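PDB 4OZU: coronin from Toxoplasma gondii, which probably binds actin filaments and contributes to host-cell invasion and egress by the parasite, this chain being its WD40-repeat domain. Local coordinates for residues 153-158 against 169-174. Sequence-based numbering, arbitrary orientation.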
loop_
_atom_site.group_PDB
_atom_site.type_symbol
_atom_site.label_atom_id
_atom_site.label_comp_id
_atom_site.label_asym_id
_atom_site.label_seq_id
_atom_site.Cartn_x
_atom_site.Cartn_y
_atom_site.Cartn_z
ATOM N N GLY A 153 -4.547 -2.733 -19.340
ATOM C CA GLY A 153 -5.451 -3.688 -18.715
ATOM C C GLY A 153 -4.823 -5.010 -18.307
ATOM O O GLY A 153 -5.501 -5.878 -17.747
ATOM N N THR A 154 -3.530 -5.167 -18.572
ATOM C CA THR A 154 -2.826 -6.401 -18.234
ATOM C C THR A 154 -2.325 -6.405 -16.801
ATOM O O THR A 154 -1.686 -5.450 -16.350
ATOM C CB THR A 154 -1.609 -6.634 -19.144
ATOM O OG1 THR A 154 -2.005 -6.560 -20.514
ATOM C CG2 THR A 154 -0.989 -8.002 -18.886
ATOM N N VAL A 155 -2.600 -7.495 -16.096
ATOM C CA VAL A 155 -1.927 -7.769 -14.835
ATOM C C VAL A 155 -0.882 -8.835 -15.113
ATOM O O VAL A 155 -1.222 -9.934 -15.564
ATOM C CB VAL A 155 -2.891 -8.249 -13.751
ATOM C CG1 VAL A 155 -2.138 -8.531 -12.466
ATOM C CG2 VAL A 155 -3.967 -7.215 -13.508
ATOM N N ALA A 156 0.383 -8.494 -14.870
ATOM C CA ALA A 156 1.498 -9.391 -15.132
ATOM C C ALA A 156 2.091 -9.881 -13.828
ATOM O O ALA A 156 2.401 -9.080 -12.948
ATOM C CB ALA A 156 2.567 -8.692 -15.964
ATOM N N PHE A 157 2.255 -11.193 -13.711
ATOM C CA PHE A 157 2.842 -11.783 -12.515
ATOM C C PHE A 157 4.271 -12.227 -12.789
ATOM O O PHE A 157 4.548 -12.921 -13.770
ATOM C CB PHE A 157 1.995 -12.951 -12.029
ATOM C CG PHE A 157 0.622 -12.546 -11.598
ATOM C CD1 PHE A 157 0.394 -12.076 -10.318
ATOM C CD2 PHE A 157 -0.438 -12.608 -12.475
ATOM C CE1 PHE A 157 -0.874 -11.694 -9.926
ATOM C CE2 PHE A 157 -1.704 -12.222 -12.083
ATOM C CZ PHE A 157 -1.925 -11.776 -10.813
ATOM N N TRP A 158 5.171 -11.820 -11.899
ATOM C CA TRP A 158 6.601 -11.983 -12.103
ATOM C C TRP A 158 7.248 -12.802 -11.003
ATOM O O TRP A 158 6.985 -12.573 -9.827
ATOM C CB TRP A 158 7.285 -10.617 -12.148
ATOM C CG TRP A 158 7.074 -9.849 -13.403
ATOM C CD1 TRP A 158 6.116 -8.904 -13.643
ATOM C CD2 TRP A 158 7.851 -9.948 -14.599
ATOM N NE1 TRP A 158 6.253 -8.407 -14.917
ATOM C CE2 TRP A 158 7.308 -9.035 -15.525
ATOM C CE3 TRP A 158 8.952 -10.722 -14.980
ATOM C CZ2 TRP A 158 7.832 -8.877 -16.805
ATOM C CZ3 TRP A 158 9.468 -10.560 -16.245
ATOM C CH2 TRP A 158 8.908 -9.649 -17.142
ATOM N N VAL A 169 -2.877 -11.761 -17.104
ATOM C CA VAL A 169 -4.307 -11.707 -17.353
ATOM C C VAL A 169 -4.625 -10.317 -17.869
ATOM O O VAL A 169 -4.225 -9.324 -17.256
ATOM C CB VAL A 169 -5.126 -12.015 -16.077
ATOM C CG1 VAL A 169 -6.602 -11.745 -16.299
ATOM C CG2 VAL A 169 -4.910 -13.460 -15.645
ATOM N N LYS A 170 -5.328 -10.240 -18.996
ATOM C CA LYS A 170 -5.648 -8.947 -19.586
ATOM C C LYS A 170 -7.144 -8.651 -19.597
ATOM O O LYS A 170 -7.942 -9.396 -20.175
ATOM C CB LYS A 170 -5.113 -8.847 -21.008
ATOM C CG LYS A 170 -5.337 -7.460 -21.589
ATOM C CD LYS A 170 -4.815 -7.306 -22.991
ATOM C CE LYS A 170 -4.892 -5.846 -23.415
ATOM N NZ LYS A 170 -6.227 -5.239 -23.133
ATOM N N PHE A 171 -7.492 -7.531 -18.972
ATOM C CA PHE A 171 -8.838 -6.985 -19.012
ATOM C C PHE A 171 -8.944 -5.988 -20.151
ATOM O O PHE A 171 -7.934 -5.532 -20.683
ATOM C CB PHE A 171 -9.185 -6.326 -17.676
ATOM C CG PHE A 171 -9.103 -7.266 -16.519
ATOM C CD1 PHE A 171 -10.175 -8.079 -16.196
ATOM C CD2 PHE A 171 -7.942 -7.373 -15.783
ATOM C CE1 PHE A 171 -10.093 -8.965 -15.150
ATOM C CE2 PHE A 171 -7.854 -8.255 -14.732
ATOM C CZ PHE A 171 -8.930 -9.050 -14.415
ATOM N N GLN A 172 -10.171 -5.658 -20.530
ATOM C CA GLN A 172 -10.403 -4.774 -21.660
ATOM C C GLN A 172 -10.117 -3.303 -21.341
ATOM O O GLN A 172 -9.799 -2.528 -22.241
ATOM C CB GLN A 172 -11.842 -4.918 -22.154
ATOM C CG GLN A 172 -12.199 -6.326 -22.591
ATOM C CD GLN A 172 -13.550 -6.398 -23.280
ATOM O OE1 GLN A 172 -13.895 -5.536 -24.089
ATOM N NE2 GLN A 172 -14.324 -7.429 -22.957
ATOM N N GLU A 173 -10.229 -2.925 -20.070
ATOM C CA GLU A 173 -10.056 -1.530 -19.666
ATOM C C GLU A 173 -8.867 -1.361 -18.726
ATOM O O GLU A 173 -8.385 -2.332 -18.150
ATOM C CB GLU A 173 -11.332 -1.015 -19.001
ATOM C CG GLU A 173 -12.535 -1.005 -19.934
ATOM C CD GLU A 173 -12.350 -0.078 -21.119
ATOM O OE1 GLU A 173 -11.964 1.092 -20.904
ATOM O OE2 GLU A 173 -12.591 -0.516 -22.265
ATOM N N SER A 174 -8.398 -0.123 -18.595
ATOM C CA SER A 174 -7.196 0.181 -17.818
ATOM C C SER A 174 -7.341 -0.212 -16.356
ATOM O O SER A 174 -8.416 -0.091 -15.779
ATOM C CB SER A 174 -6.861 1.674 -17.897
ATOM O OG SER A 174 -6.749 2.107 -19.242
#
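Val155 and Val169 exchange two backbone hydrogen bonds, which identifies them as an antiparallel hydrogen-bonded pair where strands 154-159 and 164-170 meet. Val155 N reaches Val169 O at 2.7 Å, and Val169 N returns to Val155 O at 2.9 Å. One step on, Thr154 and Lys170 form the non-hydrogen-bonded pair, their CA atoms 4.0 Å apart. A third bond runs from Phe171 N to Gly153 O; its N-H...O angle of 169° is nearly straight, but the donor stands 50° above the carbonyl plane, so it approaches off the lone pairs as the ladder ends.

The same Gly153 O lies at the edge of the Phe171 ring, 3.5 Å from CD2, and Val155 CG2 meets that edge 4.2 Å from CE2. The ring itself packs onto Cys189 and Val199 of the following blade. On the sheet face that carries Thr154 and Lys170, these two side chains cross at about a right angle, with Thr154 OG1 lying 3.6 Å from Lys170 CG. The lysine methylenes make van der Waals contact with this oxygen, not a hydrogen bond; the polar partner of the hydroxyl is Asp152 OD1.

Lys170 runs extended to CE, then turns at its last torsion (chi4 -49°), which brings NZ to Phe171 O at 3.0 Å; Asp152 O is its second acceptor. Beyond Phe171 the chain turns back over Gly153, whose CA comes 3.3 Å from Glu173 O, a buried acceptor that lacks a partner.

The contact thus closes the outer edge of one WD40 propeller blade: main-chain bonds set the register, while an ammonium group bridging two carbonyls ties the departing chain to the turn before strand 154-159.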